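Local structure of kallistatin (Homo sapiens, 6F4V) at residues V71-G74 and F75-L78; F16-L19 and I20-T24; D138-K141 and K142-G146; E65-E68 and S69-H72. The protein inhibits tissue kallikrein, a serine protease, as a secreted serpin that forms an equimolar, SDS-stable complex with the enzyme after cleavage at its reactive site. One frame throughout, in Å; residues are numbered along the deposited sequence. Where two conformers were deposited one is given.

Contact 1: residues V71-G74 and F75-L78; sequences VHRG and FQHL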
loop_
_atom_site.group_PDB
_atom_site.type_symbol
_atom_site.label_atom_id
_atom_site.label_comp_id
_atom_site.label_asym_id
_atom_site.label_seq_id
_atom_site.Cartn_x
_atom_site.Cartn_y
_atom_site.Cartn_z
ATOM N N VAL A 71 12.983 -14.294 -4.014
ATOM C CA VAL A 71 11.837 -13.503 -3.499
ATOM C C VAL A 71 12.198 -12.933 -2.141
ATOM O O VAL A 71 12.112 -11.731 -1.930
ATOM C CB VAL A 71 10.557 -14.355 -3.447
ATOM C CG1 VAL A 71 9.405 -13.604 -2.783
ATOM C CG2 VAL A 71 10.163 -14.762 -4.868
ATOM N N HIS A 72 12.628 -13.802 -1.219
ATOM C CA HIS A 72 12.874 -13.379 0.155
ATOM C C HIS A 72 14.062 -12.434 0.278
ATOM O O HIS A 72 13.989 -11.413 0.959
ATOM C CB HIS A 72 12.999 -14.579 1.072
ATOM C CG HIS A 72 11.713 -15.318 1.235
ATOM N ND1 HIS A 72 10.593 -14.719 1.766
ATOM C CD2 HIS A 72 11.360 -16.597 0.942
ATOM C CE1 HIS A 72 9.604 -15.598 1.784
ATOM N NE2 HIS A 72 10.036 -16.742 1.281
ATOM N N ARG A 73 15.150 -12.747 -0.404
ATOM C CA ARG A 73 16.287 -11.831 -0.440
ATOM C C ARG A 73 15.955 -10.494 -1.117
ATOM O O ARG A 73 16.443 -9.438 -0.700
ATOM C CB ARG A 73 17.482 -12.529 -1.115
ATOM C CG ARG A 73 17.981 -13.745 -0.352
ATOM C CD ARG A 73 18.301 -13.456 1.108
ATOM N NE ARG A 73 18.717 -14.660 1.831
ATOM C CZ ARG A 73 19.074 -14.684 3.122
ATOM N NH1 ARG A 73 19.107 -13.557 3.847
ATOM N NH2 ARG A 73 19.404 -15.840 3.688
ATOM N N GLY A 74 15.098 -10.543 -2.142
ATOM C CA GLY A 74 14.558 -9.335 -2.763
ATOM C C GLY A 74 13.832 -8.461 -1.746
ATOM O O GLY A 74 14.101 -7.263 -1.641
ATOM N N PHE A 75 12.948 -9.056 -0.959
ATOM C CA PHE A 75 12.251 -8.286 0.097
ATOM C C PHE A 75 13.225 -7.759 1.144
ATOM O O PHE A 75 13.100 -6.636 1.577
ATOM C CB PHE A 75 11.135 -9.101 0.774
ATOM C CG PHE A 75 9.841 -9.096 0.005
ATOM C CD1 PHE A 75 9.024 -7.951 0.013
ATOM C CD2 PHE A 75 9.439 -10.174 -0.725
ATOM C CE1 PHE A 75 7.835 -7.912 -0.688
ATOM C CE2 PHE A 75 8.232 -10.149 -1.429
ATOM C CZ PHE A 75 7.436 -9.003 -1.409
ATOM N N GLN A 76 14.179 -8.584 1.556
ATOM C CA GLN A 76 15.175 -8.156 2.535
ATOM C C GLN A 76 15.876 -6.895 2.050
ATOM O O GLN A 76 16.028 -5.939 2.801
ATOM C CB GLN A 76 16.224 -9.253 2.769
ATOM C CG GLN A 76 17.220 -8.899 3.876
ATOM C CD GLN A 76 18.328 -9.923 4.013
ATOM O OE1 GLN A 76 18.472 -10.815 3.183
ATOM N NE2 GLN A 76 19.099 -9.816 5.074
ATOM N N HIS A 77 16.301 -6.906 0.796
ATOM C CA HIS A 77 16.994 -5.748 0.208
ATOM C C HIS A 77 16.056 -4.547 0.041
ATOM O O HIS A 77 16.467 -3.427 0.249
ATOM C CB HIS A 77 17.606 -6.104 -1.153
ATOM C CG HIS A 77 18.396 -4.994 -1.779
ATOM N ND1 HIS A 77 17.870 -4.156 -2.749
ATOM C CD2 HIS A 77 19.673 -4.569 -1.576
ATOM C CE1 HIS A 77 18.780 -3.260 -3.104
ATOM N NE2 HIS A 77 19.885 -3.495 -2.415
ATOM N N LEU A 78 14.814 -4.808 -0.380
ATOM C CA LEU A 78 13.790 -3.774 -0.542
ATOM C C LEU A 78 13.539 -3.046 0.772
ATOM O O LEU A 78 13.592 -1.817 0.840
ATOM C CB LEU A 78 12.501 -4.433 -1.042
ATOM C CG LEU A 78 11.153 -3.717 -1.076
ATOM C CD1 LEU A 78 11.337 -2.355 -1.651
ATOM C CD2 LEU A 78 10.183 -4.510 -1.927
HETATM O O HOH W 1 19.255 -9.160 0.649
#
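Two flat groups of the 75-78 turn, the Phe75 ring and the Gln76 amide, meet the preceding turn on separate flanks of the helix. The Phe75 ring takes Val71 at its edge: Val71 CG1 lies in the ring plane, 3.9 Å from Phe75 CE2, and the two side chains run alongside each other in the same direction. Val71 turns that methyl anti to its own nitrogen, on the flank where the ring passes.

The guanidinium of Arg73 is likewise met at its edge, by Gln76. Arg73 NH1 donates to Gln76 OE1 at 2.9 Å with an N-H...O angle of 162°. The acceptor lies in the guanidinium plane, whereas NH1 stands 33° out of the amide carbonyl plane, and the two planes are turned 36° apart. The bend of Arg73 at chi2 lets its end run alongside the extended Gln76. A water donates to Arg73 O at 3.1 Å and only weakly to Gln76 OE1, a loose bridge between them. Replacing Gln76 with an alanine would probably leave Arg73 NH1 without this acceptor and set the guanidinium free to swing.

Beneath the side chains, Phe75 N binds Val71 O at 3.0 Å and Leu78 N binds Gly74 O at 2.9 Å, the regular i to i+4 ladder. Helix 68-83 is thus two-sided here: one flank carries the polar i to i+3 Arg73-Gln76 bond, another the buried Val71-Phe75 pair, with Phe75 packed on Ser37 and Ala41 of helix 33-44 and on Asn9 of helix 6-23. His72 ND1 bonds to Tyr117 OH of helix 107-117, and Gln76 lies on Val116 of that helix.

Contact 2: residues F16-L19 and I20-T24; sequences FYYL and IASET. With EDO (1,2-ethanediol), chain G.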
loop_
_atom_site.group_PDB
_atom_site.type_symbol
_atom_site.label_atom_id
_atom_site.label_comp_id
_atom_site.label_asym_id
_atom_site.label_seq_id
_atom_site.Cartn_x
_atom_site.Cartn_y
_atom_site.Cartn_z
ATOM N N PHE A 16 -4.926 -5.884 -7.127
ATOM C CA PHE A 16 -5.688 -5.586 -5.922
ATOM C C PHE A 16 -6.564 -4.353 -6.149
ATOM O O PHE A 16 -7.759 -4.359 -5.838
ATOM C CB PHE A 16 -4.777 -5.407 -4.704
ATOM C CG PHE A 16 -5.511 -5.327 -3.397
ATOM C CD1 PHE A 16 -6.020 -4.111 -2.928
ATOM C CD2 PHE A 16 -5.662 -6.441 -2.611
ATOM C CE1 PHE A 16 -6.702 -4.033 -1.734
ATOM C CE2 PHE A 16 -6.337 -6.370 -1.391
ATOM C CZ PHE A 16 -6.853 -5.159 -0.945
ATOM N N TYR A 17 -5.964 -3.301 -6.680
ATOM C CA TYR A 17 -6.693 -2.054 -6.986
ATOM C C TYR A 17 -7.898 -2.379 -7.878
ATOM O O TYR A 17 -9.028 -1.931 -7.639
ATOM C CB TYR A 17 -5.783 -1.002 -7.638
ATOM C CG TYR A 17 -6.570 0.244 -7.895
ATOM C CD1 TYR A 17 -6.766 1.172 -6.910
ATOM C CD2 TYR A 17 -7.276 0.396 -9.081
ATOM C CE1 TYR A 17 -7.596 2.275 -7.113
ATOM C CE2 TYR A 17 -8.146 1.463 -9.298
ATOM C CZ TYR A 17 -8.301 2.409 -8.320
ATOM O OH TYR A 17 -9.195 3.465 -8.541
ATOM N N TYR A 18 -7.637 -3.101 -8.947
ATOM C CA TYR A 18 -8.700 -3.367 -9.926
ATOM C C TYR A 18 -9.898 -4.082 -9.290
ATOM O O TYR A 18 -11.044 -3.751 -9.575
ATOM C CB TYR A 18 -8.180 -4.178 -11.082
ATOM C CG TYR A 18 -9.220 -4.351 -12.174
ATOM C CD1 TYR A 18 -9.373 -3.375 -13.161
ATOM C CD2 TYR A 18 -10.045 -5.471 -12.216
ATOM C CE1 TYR A 18 -10.314 -3.526 -14.176
ATOM C CE2 TYR A 18 -10.998 -5.631 -13.237
ATOM C CZ TYR A 18 -11.114 -4.653 -14.213
ATOM O OH TYR A 18 -12.040 -4.752 -15.246
ATOM N N LEU A 19 -9.618 -5.050 -8.433
ATOM C CA LEU A 19 -10.671 -5.819 -7.739
ATOM C C LEU A 19 -11.503 -4.881 -6.853
ATOM O O LEU A 19 -12.739 -4.876 -6.931
ATOM C CB LEU A 19 -10.062 -6.961 -6.918
ATOM C CG LEU A 19 -11.044 -7.830 -6.076
ATOM C CD1 LEU A 19 -10.422 -9.140 -5.660
ATOM C CD2 LEU A 19 -11.472 -7.169 -4.791
ATOM N N ILE A 20 -10.839 -4.033 -6.065
ATOM C CA ILE A 20 -11.549 -3.119 -5.170
ATOM C C ILE A 20 -12.389 -2.133 -5.971
ATOM O O ILE A 20 -13.558 -1.886 -5.655
ATOM C CB ILE A 20 -10.591 -2.274 -4.265
ATOM C CG1 ILE A 20 -9.669 -3.178 -3.436
ATOM C CG2 ILE A 20 -11.383 -1.353 -3.332
ATOM C CD1 ILE A 20 -10.371 -4.170 -2.546
ATOM N N ALA A 21 -11.786 -1.559 -6.989
ATOM C CA ALA A 21 -12.454 -0.541 -7.809
ATOM C C ALA A 21 -13.658 -1.105 -8.550
ATOM O O ALA A 21 -14.639 -0.410 -8.776
ATOM C CB ALA A 21 -11.485 0.062 -8.799
ATOM N N SER A 22 -13.555 -2.364 -8.954
ATOM C CA SER A 22 -14.647 -2.976 -9.694
ATOM C C SER A 22 -15.740 -3.498 -8.747
ATOM O O SER A 22 -16.919 -3.439 -9.104
ATOM C CB SER A 22 -14.072 -3.982 -10.685
ATOM O OG SER A 22 -13.614 -5.058 -9.998
ATOM N N GLU A 23 -15.392 -3.963 -7.541
ATOM C CA GLU A 23 -16.386 -4.475 -6.581
ATOM C C GLU A 23 -17.083 -3.369 -5.786
ATOM O O GLU A 23 -18.265 -3.515 -5.457
ATOM C CB GLU A 23 -15.782 -5.512 -5.640
ATOM C CG GLU A 23 -15.423 -6.801 -6.382
ATOM C CD GLU A 23 -14.889 -7.892 -5.506
ATOM O OE1 GLU A 23 -14.771 -7.700 -4.282
ATOM O OE2 GLU A 23 -14.581 -8.970 -6.058
ATOM N N THR A 24 -16.378 -2.270 -5.482
ATOM C CA THR A 24 -16.971 -1.113 -4.801
ATOM C C THR A 24 -16.685 0.172 -5.595
ATOM O O THR A 24 -15.801 0.973 -5.221
ATOM C CB THR A 24 -16.432 -0.982 -3.364
ATOM O OG1 THR A 24 -14.986 -0.937 -3.391
ATOM C CG2 THR A 24 -16.865 -2.154 -2.509
HETATM C C1 EDO G . -14.002 -4.881 -1.992
HETATM O O1 EDO G . -15.040 -5.867 -2.101
HETATM C C2 EDO G . -14.403 -3.789 -1.005
HETATM O O2 EDO G . -13.623 -3.861 0.196
#
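Glu23 reaches back over Leu19, one turn earlier, and its chain can be followed outward. Glu23 CB lies 3.4 Å from Leu19 O, the carbonyl that also accepts from Glu23 N at 2.9 Å. Glu23 CG is 3.3 Å from Leu19 O, and from there the chain is extended (chi2 -177°), which carries the carboxylate across the isobutyl group of Leu19. Glu23 CD lies 3.6 Å from Leu19 CD2. Glu23 OE1 comes within 3.4 Å of Leu19 CD2 and accepts from O1 of a bound ethanediol, probably a crystallisation additive; Glu23 OE2 lies beside Leu19 CG and forms a salt bridge with Arg289.

On another flank Ile20 CG1 lies 3.5 Å from Phe16 CE1, the ring approaching obliquely. Ala21 CB similarly meets Tyr17 CE2 at 3.7 Å. Just past the helix end, Thr24 OG1 and N both bind Ile20 O, reaching it from opposite faces of the carbonyl plane; Thr24 OG1 is 2.8 Å from Ile20 O.

This C-terminal part of helix 6-23 packs against several elements: Phe16, Leu19 and Ile20 on Ile286 of helix 283-286, Tyr17, Ile20 and Ala21 on Ile29 of strand 29-31, while Tyr17 OH bonds to Glu244 of helix 240-244.

Contact 3: residues D138-K141 and K142-G146; sequences DHVK and KETRG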
loop_
_atom_site.group_PDB
_atom_site.type_symbol
_atom_site.label_atom_id
_atom_site.label_comp_id
_atom_site.label_asym_id
_atom_site.label_seq_id
_atom_site.Cartn_x
_atom_site.Cartn_y
_atom_site.Cartn_z
ATOM N N ASP A 138 -1.841 -0.958 19.697
ATOM C CA ASP A 138 -0.971 0.107 20.198
ATOM C C ASP A 138 0.380 0.088 19.503
ATOM O O ASP A 138 0.915 1.135 19.219
ATOM C CB ASP A 138 -0.719 -0.013 21.715
ATOM C CG ASP A 138 -1.932 0.356 22.571
ATOM O OD1 ASP A 138 -2.906 0.987 22.098
ATOM O OD2 ASP A 138 -1.892 -0.009 23.766
ATOM N N HIS A 139 0.954 -1.093 19.286
ATOM C CA HIS A 139 2.235 -1.222 18.571
ATOM C C HIS A 139 2.138 -0.643 17.157
ATOM O O HIS A 139 2.950 0.201 16.760
ATOM C CB HIS A 139 2.689 -2.683 18.520
ATOM C CG HIS A 139 3.953 -2.906 17.740
ATOM N ND1 HIS A 139 5.176 -2.433 18.161
ATOM C CD2 HIS A 139 4.188 -3.571 16.582
ATOM C CE1 HIS A 139 6.106 -2.768 17.284
ATOM N NE2 HIS A 139 5.536 -3.470 16.321
ATOM N N VAL A 140 1.105 -1.041 16.425
ATOM C CA VAL A 140 0.901 -0.522 15.075
ATOM C C VAL A 140 0.670 1.003 15.076
ATOM O O VAL A 140 1.234 1.742 14.240
ATOM C CB VAL A 140 -0.239 -1.293 14.355
ATOM C CG1 VAL A 140 -0.587 -0.627 13.024
ATOM C CG2 VAL A 140 0.158 -2.759 14.156
ATOM N N LYS A 141 -0.166 1.467 16.000
ATOM C CA LYS A 141 -0.452 2.901 16.135
ATOM C C LYS A 141 0.825 3.698 16.398
ATOM O O LYS A 141 1.056 4.733 15.766
ATOM C CB LYS A 141 -1.460 3.128 17.267
ATOM C CG LYS A 141 -1.990 4.539 17.413
ATOM C CD LYS A 141 -2.788 4.660 18.709
ATOM C CE LYS A 141 -3.721 5.858 18.693
ATOM N NZ LYS A 141 -3.048 7.122 18.258
ATOM N N LYS A 142 1.657 3.194 17.313
ATOM C CA LYS A 142 2.903 3.870 17.645
ATOM C C LYS A 142 3.830 3.923 16.417
ATOM O O LYS A 142 4.368 4.970 16.068
ATOM C CB LYS A 142 3.582 3.145 18.796
ATOM C CG LYS A 142 4.941 3.676 19.185
ATOM C CD LYS A 142 5.378 3.049 20.500
ATOM C CE LYS A 142 6.849 3.305 20.766
ATOM N NZ LYS A 142 7.168 4.755 20.689
ATOM N N GLU A 143 3.972 2.785 15.750
ATOM C CA GLU A 143 4.829 2.698 14.575
ATOM C C GLU A 143 4.380 3.519 13.380
ATOM O O GLU A 143 5.207 3.892 12.538
ATOM C CB GLU A 143 5.017 1.237 14.169
ATOM C CG GLU A 143 5.820 0.440 15.173
ATOM C CD GLU A 143 7.274 0.891 15.323
ATOM O OE1 GLU A 143 7.790 1.713 14.538
ATOM O OE2 GLU A 143 7.911 0.384 16.251
ATOM N N THR A 144 3.088 3.818 13.310
ATOM C CA THR A 144 2.533 4.648 12.250
ATOM C C THR A 144 2.290 6.100 12.664
ATOM O O THR A 144 1.564 6.821 11.990
ATOM C CB THR A 144 1.261 3.999 11.653
ATOM O OG1 THR A 144 0.285 3.750 12.671
ATOM C CG2 THR A 144 1.635 2.690 10.998
ATOM N N ARG A 145 2.970 6.543 13.732
ATOM C CA ARG A 145 2.813 7.917 14.270
ATOM C C ARG A 145 1.365 8.319 14.445
ATOM O O ARG A 145 0.951 9.417 14.051
ATOM C CB ARG A 145 3.555 8.923 13.409
ATOM C CG ARG A 145 5.023 8.580 13.246
ATOM C CD ARG A 145 5.870 9.821 12.963
ATOM N NE ARG A 145 7.266 9.434 12.709
ATOM C CZ ARG A 145 8.205 9.256 13.643
ATOM N NH1 ARG A 145 7.947 9.433 14.949
ATOM N NH2 ARG A 145 9.430 8.897 13.269
ATOM N N GLY A 146 0.584 7.379 14.976
ATOM C CA GLY A 146 -0.806 7.605 15.285
ATOM C C GLY A 146 -1.817 7.416 14.180
ATOM O O GLY A 146 -3.015 7.520 14.430
HETATM O O HOH W 2 -3.988 8.777 16.517
#
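Lys142 joins the preceding turn through its backbone, Lys142 N donating to Asp138 O at 2.9 Å, while its CB rests near the same oxygen.

Next comes Glu143, the residue that meets a ring. Its CG stands over one face of the His139 imidazole, 4.1 Å from the centroid and 21° off the ring normal, a CH-pi contact displaced toward the rim. The bend at chi2 folds the carboxylate back, its plane 68° from that of the ring, and places Glu143 OE2 3.8 Å from His139 CE1. The other oxygen, OE1, makes a salt bridge with Arg92, so the charge is directed to the sheet.

Thr144 leaves helical phi/psi. With OG1 set between its own N and carbonyl carbon (chi1 56°), Thr144 OG1 reaches back to Val140 O at 2.7 Å. Thr144 N donates to Val140 O at 2.9 Å, from the opposite face of the carbonyl plane, so two donors grip it. OG1 also bonds to Ile148 N, linking the helix end to the following chain.

Arg145, at positive phi, is the C-prime residue of a Schellman motif: Gly146 N donates to Lys141 O at 2.8 Å and Arg145 N to Lys142 O. Gly146 O then shares a water with Lys141 NZ, 2.6 Å from each.

The end of helix 129-143 thus lies against the large mixed sheet. Glu143 and Thr144 touch Tyr166 of strand 159-172, and His139 meets Ala96 of strand 89-100. Val140 packs on Ala334 and Thr144 on Ala332 of strand 328-340, which runs between strands 159-172 and 312-324, consistent with the reactive-loop insertion of a relaxed serpin.

Contact 4: residues E65-E68 and S69-H72; sequences ELSE and SDVH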
loop_
_atom_site.group_PDB
_atom_site.type_symbol
_atom_site.label_atom_id
_atom_site.label_comp_id
_atom_site.label_asym_id
_atom_site.label_seq_id
_atom_site.Cartn_x
_atom_site.Cartn_y
_atom_site.Cartn_z
ATOM N N GLU A 65 10.872 -18.508 -13.030
ATOM C CA GLU A 65 11.913 -17.503 -13.226
ATOM C C GLU A 65 12.642 -17.151 -11.936
ATOM O O GLU A 65 13.840 -16.893 -11.973
ATOM C CB GLU A 65 11.323 -16.245 -13.840
ATOM C CG GLU A 65 10.801 -16.513 -15.241
ATOM C CD GLU A 65 10.186 -15.307 -15.912
ATOM O OE1 GLU A 65 9.998 -14.251 -15.249
ATOM O OE2 GLU A 65 9.877 -15.431 -17.123
ATOM N N LEU A 66 11.936 -17.176 -10.807
ATOM C CA LEU A 66 12.496 -16.781 -9.526
ATOM C C LEU A 66 12.473 -17.940 -8.574
ATOM O O LEU A 66 11.491 -18.644 -8.477
ATOM C CB LEU A 66 11.670 -15.631 -8.896
ATOM C CG LEU A 66 11.601 -14.336 -9.697
ATOM C CD1 LEU A 66 10.910 -13.255 -8.879
ATOM C CD2 LEU A 66 12.990 -13.894 -10.108
ATOM N N SER A 67 13.547 -18.097 -7.826
ATOM C CA SER A 67 13.554 -18.990 -6.688
ATOM C C SER A 67 12.919 -18.308 -5.483
ATOM O O SER A 67 12.785 -17.065 -5.414
ATOM C CB SER A 67 14.987 -19.383 -6.337
ATOM O OG SER A 67 15.693 -18.276 -5.802
ATOM N N GLU A 68 12.568 -19.133 -4.519
ATOM C CA GLU A 68 12.045 -18.652 -3.249
ATOM C C GLU A 68 13.041 -17.722 -2.611
ATOM O O GLU A 68 12.675 -16.660 -2.085
ATOM C CB GLU A 68 11.829 -19.809 -2.311
ATOM C CG GLU A 68 10.436 -19.922 -1.811
ATOM C CD GLU A 68 10.290 -21.188 -1.035
ATOM O OE1 GLU A 68 9.569 -22.083 -1.519
ATOM O OE2 GLU A 68 10.934 -21.275 0.038
ATOM N N SER A 69 14.305 -18.135 -2.665
ATOM C CA SER A 69 15.405 -17.319 -2.181
ATOM C C SER A 69 15.486 -15.955 -2.880
ATOM O O SER A 69 15.690 -14.949 -2.209
ATOM C CB SER A 69 16.738 -18.094 -2.251
ATOM O OG SER A 69 17.811 -17.284 -1.828
ATOM N N ASP A 70 15.288 -15.906 -4.198
ATOM C CA ASP A 70 15.246 -14.626 -4.913
ATOM C C ASP A 70 14.124 -13.716 -4.342
ATOM O O ASP A 70 14.303 -12.508 -4.240
ATOM C CB ASP A 70 14.921 -14.812 -6.419
ATOM C CG ASP A 70 16.062 -15.443 -7.236
ATOM O OD1 ASP A 70 17.253 -15.185 -6.941
ATOM O OD2 ASP A 70 15.713 -16.173 -8.202
ATOM N N VAL A 71 12.983 -14.294 -4.014
ATOM C CA VAL A 71 11.837 -13.503 -3.499
ATOM C C VAL A 71 12.198 -12.933 -2.141
ATOM O O VAL A 71 12.112 -11.731 -1.930
ATOM C CB VAL A 71 10.557 -14.355 -3.447
ATOM C CG1 VAL A 71 9.405 -13.604 -2.783
ATOM C CG2 VAL A 71 10.163 -14.762 -4.868
ATOM N N HIS A 72 12.628 -13.802 -1.219
ATOM C CA HIS A 72 12.874 -13.379 0.155
ATOM C C HIS A 72 14.062 -12.434 0.278
ATOM O O HIS A 72 13.989 -11.413 0.959
ATOM C CB HIS A 72 12.999 -14.579 1.072
ATOM C CG HIS A 72 11.713 -15.318 1.235
ATOM N ND1 HIS A 72 10.593 -14.719 1.766
ATOM C CD2 HIS A 72 11.360 -16.597 0.942
ATOM C CE1 HIS A 72 9.604 -15.598 1.784
ATOM N NE2 HIS A 72 10.036 -16.742 1.281
#
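Ser67 and Asp70 exchange hydrogen bonds across the first turn of the helix. Asp70 N donates to Ser67 OG at 2.9 Å with an N-H...O angle of 157°. In return Ser67 N donates to Asp70 OD2, also at 2.9 Å and nearly straight (163°), meeting the oxygen from above the carboxylate, 36° out of its plane. With OG between its own N and carbonyl carbon, Ser67 presents it to the amide of Asp70.

Backbone bonds continue the turn: Val71 N reaches Ser67 O at 3.1 Å and His72 N reaches Glu68 O at 3.0 Å.

The apolar contact is looser, with Leu66 CD1 4.3 Å from Val71 CG2; both residues also pack on Phe61. A separate van der Waals contact brings Leu66 CD2 to 4.0 Å from Asp70 OD2, the leucine side chain passing across that of the aspartate.

Among the charges, Glu68 OE2 forms a salt bridge with Arg52 of helix 49-58, and Asp70 OD1 has a long, weak ion pair with Lys4. The carboxylate of Asp70 also stands at the helix N-terminus, where the dipole would probably help stabilise its negative charge. An alanine at Asp70 is likely to leave Ser67 N without its side-chain acceptor and Lys4 without this distant partner.

The reciprocal pair is a capping box, with Ser67 as N-cap, and marks the start of helix 68-83 where the loop after helix 49-58 enters it.

Overall arrangement
Contacts 1 and 4 share Val71 and His72 on helix 68-83, their centres 9 Å apart: residues 65-72 lead from the loop through the N-cap into the helix and 71-78 carry it on. Contacts 2 and 3 both lie where helices terminate, but on opposite sides of the chain's centre with centres 27 Å apart. Contact 2 is likewise across that centre from contact 1, about 13 Å between nearest atoms. Contacts 3 and 4 are the most distant pair, 31 Å between centres. Contact 3 is the one described against strand 328-340, probably the inserted reactive loop. None includes a residue of the glycan pocket around Arg213 and Arg254 or of the sodium site at Tyr224 and Gly226.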